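Local coordinates for F-BAR domain only protein 1 (Danio rerio, PDB 5JP2), which probably acts early in clathrin-mediated endocytosis, its mu homology domain binding a peptide of Eps15, and may thereby regulate Bmp signalling, at residues 21-26 and 256-261; 66-71 and 102-107. One frame throughout, in Å; residues are numbered along the deposited sequence.

Contact 1 (21-26 and 256-261); sequences AAITEY and GLDVEL
Ile23 reaches across to Leu257 with its CD1 methyl, which lies 3.8 Å from Leu257 CD2, and the two side chains meet at a slant rather than end on. The torsions of the isoleucine explain the reach: CG1 lies anti to the carbonyl carbon (chi1 -63°) and the chain then runs on extended, carrying CD1 across to 256-261. There CD1 also sits 4.0 Å from Asp258 CA and, more loosely, 4.4 Å from Val259 CG1. One methyl thus touches three successive residues: Leu257 and Val259 through side-chain carbons, Asp258 at its CA. The same Val259 CG1, set between backbone N and carbonyl carbon, also comes 3.9 Å from Ala21 CB. No hydrogen bond joins the two segments. This is the face-to-face packing of a beta sandwich: 21-26, on strand 17-31 of the long mixed sheet, runs nearly antiparallel, at 168°, to 258-261, the edge strand of a small four-stranded sheet, with the axes of these short segments 8.5 Å apart. Tyr133 of strand 125-137 touches both Ile23 and Leu257 and extends the same apolar layer. On the far side of strand 17-31, Ala22 and Thr24 pack against the bound peptide. Asp258 starts out away from Ile23, but its carboxylate bends back: OD1 takes the Val259 N-H at 2.9 Å from above the carboxylate plane and also forms a salt bridge with Lys273, while remaining 4.1 Å from Ile23 CD1.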
loop_
_atom_site.group_PDB
_atom_site.type_symbol
_atom_site.label_atom_id
_atom_site.label_comp_id
_atom_site.label_asym_id
_atom_site.label_seq_id
_atom_site.Cartn_x
_atom_site.Cartn_y
_atom_site.Cartn_z
ATOM N N ALA B 21 8.290 -12.039 -4.104
ATOM C CA ALA B 21 7.660 -10.834 -4.621
ATOM C C ALA B 21 7.137 -9.972 -3.474
ATOM O O ALA B 21 6.856 -10.472 -2.385
ATOM C CB ALA B 21 6.516 -11.176 -5.566
ATOM N N ALA B 22 7.037 -8.666 -3.714
ATOM C CA ALA B 22 6.449 -7.744 -2.750
ATOM C C ALA B 22 5.563 -6.762 -3.489
ATOM O O ALA B 22 5.998 -6.127 -4.450
ATOM C CB ALA B 22 7.504 -6.989 -1.943
ATOM N N ILE B 23 4.326 -6.652 -3.030
ATOM C CA ILE B 23 3.326 -5.755 -3.583
ATOM C C ILE B 23 3.091 -4.682 -2.537
ATOM O O ILE B 23 2.653 -4.990 -1.428
ATOM C CB ILE B 23 2.026 -6.498 -3.920
ATOM C CG1 ILE B 23 2.262 -7.556 -4.989
ATOM C CG2 ILE B 23 0.961 -5.552 -4.367
ATOM C CD1 ILE B 23 1.041 -8.378 -5.294
ATOM N N THR B 24 3.406 -3.434 -2.878
ATOM C CA THR B 24 3.308 -2.295 -1.978
ATOM C C THR B 24 2.357 -1.271 -2.581
ATOM O O THR B 24 2.493 -0.916 -3.748
ATOM C CB THR B 24 4.675 -1.678 -1.754
ATOM O OG1 THR B 24 5.565 -2.698 -1.312
ATOM C CG2 THR B 24 4.612 -0.613 -0.714
ATOM N N GLU B 25 1.381 -0.818 -1.804
ATOM C CA GLU B 25 0.371 0.089 -2.323
ATOM C C GLU B 25 0.140 1.254 -1.375
ATOM O O GLU B 25 0.056 1.060 -0.169
ATOM C CB GLU B 25 -0.939 -0.651 -2.588
ATOM C CG GLU B 25 -0.858 -1.519 -3.796
ATOM C CD GLU B 25 -2.159 -2.139 -4.174
ATOM O OE1 GLU B 25 -3.155 -1.885 -3.501
ATOM O OE2 GLU B 25 -2.187 -2.906 -5.145
ATOM N N TYR B 26 0.079 2.462 -1.921
ATOM C CA TYR B 26 -0.314 3.652 -1.182
ATOM C C TYR B 26 -1.656 4.168 -1.684
ATOM O O TYR B 26 -1.956 4.109 -2.873
ATOM C CB TYR B 26 0.727 4.753 -1.293
ATOM C CG TYR B 26 1.997 4.416 -0.597
ATOM C CD1 TYR B 26 2.171 4.698 0.742
ATOM C CD2 TYR B 26 3.022 3.791 -1.272
ATOM C CE1 TYR B 26 3.341 4.370 1.379
ATOM C CE2 TYR B 26 4.187 3.467 -0.651
ATOM C CZ TYR B 26 4.347 3.753 0.672
ATOM O OH TYR B 26 5.531 3.427 1.283
ATOM N N GLY B 256 -6.356 -5.324 -5.501
ATOM C CA GLY B 256 -6.742 -6.657 -5.883
ATOM C C GLY B 256 -5.717 -7.357 -6.737
ATOM O O GLY B 256 -5.829 -8.568 -6.940
ATOM N N LEU B 257 -4.743 -6.620 -7.258
ATOM C CA LEU B 257 -3.687 -7.186 -8.079
ATOM C C LEU B 257 -2.926 -8.265 -7.319
ATOM O O LEU B 257 -2.712 -8.175 -6.110
ATOM C CB LEU B 257 -2.735 -6.084 -8.539
ATOM C CG LEU B 257 -1.491 -6.451 -9.348
ATOM C CD1 LEU B 257 -1.163 -5.330 -10.255
ATOM C CD2 LEU B 257 -0.299 -6.704 -8.463
ATOM N N ASP B 258 -2.520 -9.301 -8.048
ATOM C CA ASP B 258 -1.718 -10.375 -7.485
ATOM C C ASP B 258 -0.750 -10.868 -8.556
ATOM O O ASP B 258 -0.914 -10.580 -9.741
ATOM C CB ASP B 258 -2.614 -11.507 -6.976
ATOM C CG ASP B 258 -1.990 -12.283 -5.855
ATOM O OD1 ASP B 258 -0.823 -12.022 -5.514
ATOM O OD2 ASP B 258 -2.667 -13.175 -5.324
ATOM N N VAL B 259 0.266 -11.614 -8.133
ATOM C CA VAL B 259 1.292 -12.120 -9.036
ATOM C C VAL B 259 1.477 -13.621 -8.821
ATOM O O VAL B 259 1.433 -14.110 -7.690
ATOM C CB VAL B 259 2.617 -11.357 -8.838
ATOM C CG1 VAL B 259 3.159 -11.570 -7.451
ATOM C CG2 VAL B 259 3.617 -11.751 -9.885
ATOM N N GLU B 260 1.640 -14.361 -9.909
ATOM C CA GLU B 260 1.946 -15.776 -9.823
ATOM C C GLU B 260 2.930 -16.142 -10.924
ATOM O O GLU B 260 2.926 -15.544 -11.998
ATOM C CB GLU B 260 0.688 -16.640 -9.918
ATOM C CG GLU B 260 0.094 -16.748 -11.289
ATOM C CD GLU B 260 -1.271 -17.401 -11.282
ATOM O OE1 GLU B 260 -1.897 -17.438 -10.208
ATOM O OE2 GLU B 260 -1.710 -17.896 -12.342
ATOM N N LEU B 261 3.795 -17.111 -10.641
ATOM C CA LEU B 261 4.802 -17.527 -11.604
ATOM C C LEU B 261 4.183 -18.411 -12.670
ATOM O O LEU B 261 3.148 -19.038 -12.457
ATOM C CB LEU B 261 5.928 -18.283 -10.918
ATOM C CG LEU B 261 6.748 -17.538 -9.880
ATOM C CD1 LEU B 261 7.961 -18.372 -9.483
ATOM C CD2 LEU B 261 7.164 -16.200 -10.400
#

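Contact 2 (66-71 and 102-107); sequences PVLSFR and FWFNMQ
Phe70 and Phe102 face each other as a hydrogen-bonded pair of an antiparallel sheet, the small four-stranded sheet of the mu homology domain, in which strand 69-73 lies between 99-104 and 258-261. Their backbones exchange two bonds, Phe70 N to Phe102 O and Phe102 N to Phe70 O, each 3.0 Å. The tight side is aromatic. Phe70 CG stands between its backbone N and carbonyl carbon (chi1 67°), which swings the ring back over the neighbouring strand, where Phe102 CB makes a CH-pi contact 4.0 Å from the Phe70 ring centroid. The two rings are roughly parallel, 27° apart, but slid so far that they barely overlap. Phe104 CE2 meets the edge of the Phe70 ring, 3.9 Å from Phe70 CE2, the side chains crossing at about a right angle, while Leu68 lies alongside Phe104, pointing the same way, with Leu68 CG 3.6 Å from Phe104 CD2. Leu88 and Leu130 also pack on Phe70 and Phe104. An alanine in place of Phe70 is likely to open a gap beneath Phe102 CB and leave Phe104 CE2 without its aromatic neighbour. The buried Met106, its chain bent at chi2 and chi3, takes a weak hydrogen bond from Leu68 N at SD. The side of Ser69 and Trp103 is looser, with Trp103 partly exposed and its indole laid over Ser69 OG; at its margin the exposed Val67 comes no nearer to Trp103 CB than 4.1 Å, through CG1. Phe102 O takes a second donor, Ser69 OG, 3.3 Å away and 37° out of the carbonyl plane.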
loop_
_atom_site.group_PDB
_atom_site.type_symbol
_atom_site.label_atom_id
_atom_site.label_comp_id
_atom_site.label_asym_id
_atom_site.label_seq_id
_atom_site.Cartn_x
_atom_site.Cartn_y
_atom_site.Cartn_z
ATOM N N PRO B 66 17.203 -20.979 -17.736
ATOM C CA PRO B 66 15.804 -20.948 -18.184
ATOM C C PRO B 66 15.095 -19.660 -17.799
ATOM O O PRO B 66 15.458 -18.971 -16.848
ATOM C CB PRO B 66 15.180 -22.153 -17.483
ATOM C CG PRO B 66 16.042 -22.387 -16.326
ATOM C CD PRO B 66 17.427 -22.009 -16.718
ATOM N N VAL B 67 14.024 -19.384 -18.533
ATOM C CA VAL B 67 13.378 -18.079 -18.531
ATOM C C VAL B 67 12.435 -17.956 -17.343
ATOM O O VAL B 67 11.440 -18.678 -17.242
ATOM C CB VAL B 67 12.617 -17.863 -19.844
ATOM C CG1 VAL B 67 11.881 -16.540 -19.829
ATOM C CG2 VAL B 67 13.568 -17.941 -21.003
ATOM N N LEU B 68 12.722 -17.007 -16.470
ATOM C CA LEU B 68 11.828 -16.679 -15.378
ATOM C C LEU B 68 10.648 -15.889 -15.930
ATOM O O LEU B 68 10.832 -14.840 -16.543
ATOM C CB LEU B 68 12.585 -15.887 -14.319
ATOM C CG LEU B 68 11.780 -15.342 -13.154
ATOM C CD1 LEU B 68 11.020 -16.438 -12.485
ATOM C CD2 LEU B 68 12.708 -14.690 -12.194
ATOM N N SER B 69 9.442 -16.398 -15.726
ATOM C CA SER B 69 8.238 -15.834 -16.305
ATOM C C SER B 69 7.176 -15.680 -15.228
ATOM O O SER B 69 7.070 -16.527 -14.348
ATOM C CB SER B 69 7.715 -16.719 -17.413
ATOM O OG SER B 69 6.495 -16.205 -17.912
ATOM N N PHE B 70 6.403 -14.596 -15.278
ATOM C CA PHE B 70 5.355 -14.402 -14.282
ATOM C C PHE B 70 4.111 -13.778 -14.899
ATOM O O PHE B 70 4.108 -13.325 -16.039
ATOM C CB PHE B 70 5.846 -13.574 -13.101
ATOM C CG PHE B 70 6.160 -12.146 -13.420
ATOM C CD1 PHE B 70 5.172 -11.179 -13.370
ATOM C CD2 PHE B 70 7.448 -11.757 -13.699
ATOM C CE1 PHE B 70 5.453 -9.869 -13.628
ATOM C CE2 PHE B 70 7.733 -10.444 -13.958
ATOM C CZ PHE B 70 6.729 -9.495 -13.919
ATOM N N ARG B 71 3.040 -13.779 -14.115
ATOM C CA ARG B 71 1.719 -13.348 -14.545
ATOM C C ARG B 71 1.120 -12.394 -13.517
ATOM O O ARG B 71 1.198 -12.650 -12.313
ATOM C CB ARG B 71 0.819 -14.564 -14.689
ATOM C CG ARG B 71 -0.473 -14.341 -15.388
ATOM C CD ARG B 71 -1.406 -15.529 -15.193
ATOM N NE ARG B 71 -0.846 -16.768 -15.714
ATOM C CZ ARG B 71 -0.848 -17.117 -16.993
ATOM N NH1 ARG B 71 -1.368 -16.315 -17.913
ATOM N NH2 ARG B 71 -0.311 -18.271 -17.351
ATOM N N PHE B 102 4.579 -11.576 -18.397
ATOM C CA PHE B 102 5.872 -10.947 -18.572
ATOM C C PHE B 102 6.963 -12.003 -18.518
ATOM O O PHE B 102 6.869 -12.967 -17.762
ATOM C CB PHE B 102 6.107 -9.907 -17.490
ATOM C CG PHE B 102 5.167 -8.755 -17.565
ATOM C CD1 PHE B 102 5.453 -7.666 -18.361
ATOM C CD2 PHE B 102 3.991 -8.759 -16.840
ATOM C CE1 PHE B 102 4.582 -6.611 -18.429
ATOM C CE2 PHE B 102 3.124 -7.706 -16.901
ATOM C CZ PHE B 102 3.417 -6.631 -17.696
ATOM N N TRP B 103 7.997 -11.818 -19.328
ATOM C CA TRP B 103 9.170 -12.680 -19.322
ATOM C C TRP B 103 10.399 -11.845 -19.021
ATOM O O TRP B 103 10.513 -10.714 -19.479
ATOM C CB TRP B 103 9.361 -13.397 -20.661
ATOM C CG TRP B 103 8.183 -14.196 -21.055
ATOM C CD1 TRP B 103 8.036 -15.547 -20.944
ATOM C CD2 TRP B 103 6.965 -13.705 -21.616
ATOM N NE1 TRP B 103 6.801 -15.928 -21.401
ATOM C CE2 TRP B 103 6.124 -14.815 -21.820
ATOM C CE3 TRP B 103 6.505 -12.438 -21.967
ATOM C CZ2 TRP B 103 4.847 -14.695 -22.360
ATOM C CZ3 TRP B 103 5.237 -12.321 -22.503
ATOM C CH2 TRP B 103 4.423 -13.441 -22.693
ATOM N N PHE B 104 11.322 -12.405 -18.266
ATOM C CA PHE B 104 12.575 -11.726 -18.016
ATOM C C PHE B 104 13.515 -11.871 -19.202
ATOM O O PHE B 104 13.519 -12.885 -19.901
ATOM C CB PHE B 104 13.260 -12.291 -16.781
ATOM C CG PHE B 104 12.864 -11.626 -15.519
ATOM C CD1 PHE B 104 13.519 -10.514 -15.075
ATOM C CD2 PHE B 104 11.826 -12.128 -14.771
ATOM C CE1 PHE B 104 13.146 -9.915 -13.915
ATOM C CE2 PHE B 104 11.456 -11.526 -13.618
ATOM C CZ PHE B 104 12.118 -10.425 -13.189
ATOM N N ASN B 105 14.345 -10.853 -19.391
ATOM C CA ASN B 105 15.523 -10.978 -20.226
ATOM C C ASN B 105 16.634 -11.538 -19.351
ATOM O O ASN B 105 17.140 -10.843 -18.469
ATOM C CB ASN B 105 15.890 -9.606 -20.783
ATOM C CG ASN B 105 17.094 -9.632 -21.708
ATOM O OD1 ASN B 105 17.018 -9.138 -22.825
ATOM N ND2 ASN B 105 18.201 -10.180 -21.253
ATOM N N MET B 106 17.042 -12.773 -19.598
ATOM C CA MET B 106 17.906 -13.404 -18.612
ATOM C C MET B 106 19.320 -12.862 -18.680
ATOM O O MET B 106 20.036 -12.877 -17.677
ATOM C CB MET B 106 17.907 -14.922 -18.786
ATOM C CG MET B 106 16.547 -15.590 -18.621
ATOM S SD MET B 106 15.641 -15.257 -17.105
ATOM C CE MET B 106 16.766 -15.809 -15.859
ATOM N N GLN B 107 19.724 -12.344 -19.831
ATOM C CA GLN B 107 21.048 -11.745 -19.941
ATOM C C GLN B 107 21.106 -10.411 -19.203
ATOM O O GLN B 107 22.037 -10.153 -18.441
ATOM C CB GLN B 107 21.426 -11.591 -21.418
ATOM C CG GLN B 107 21.668 -12.920 -22.143
ATOM C CD GLN B 107 21.715 -12.777 -23.659
ATOM O OE1 GLN B 107 22.780 -12.803 -24.270
ATOM N NE2 GLN B 107 20.554 -12.649 -24.270
#

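How the contacts relate
Contact 1 joins two sheets face to face, mainly through aliphatic side chains, whereas contact 2 lies within one sheet and combines backbone bonds with aromatic packing. The centre of contact 1 is about 10 Å from the chain's centre, that of contact 2 about 26 Å; both are buried, but contact 2 has an exposed margin. Their own centres are about 17 Å apart, yet they share the small sheet, where strands 258-261 and 69-73 are neighbours. Glu260 O lies 2.8 Å from Arg71 N, a probable hydrogen bond, and Val259 CG2 packs 3.9 Å from Phe70 CD1, so the two apolar layers adjoin.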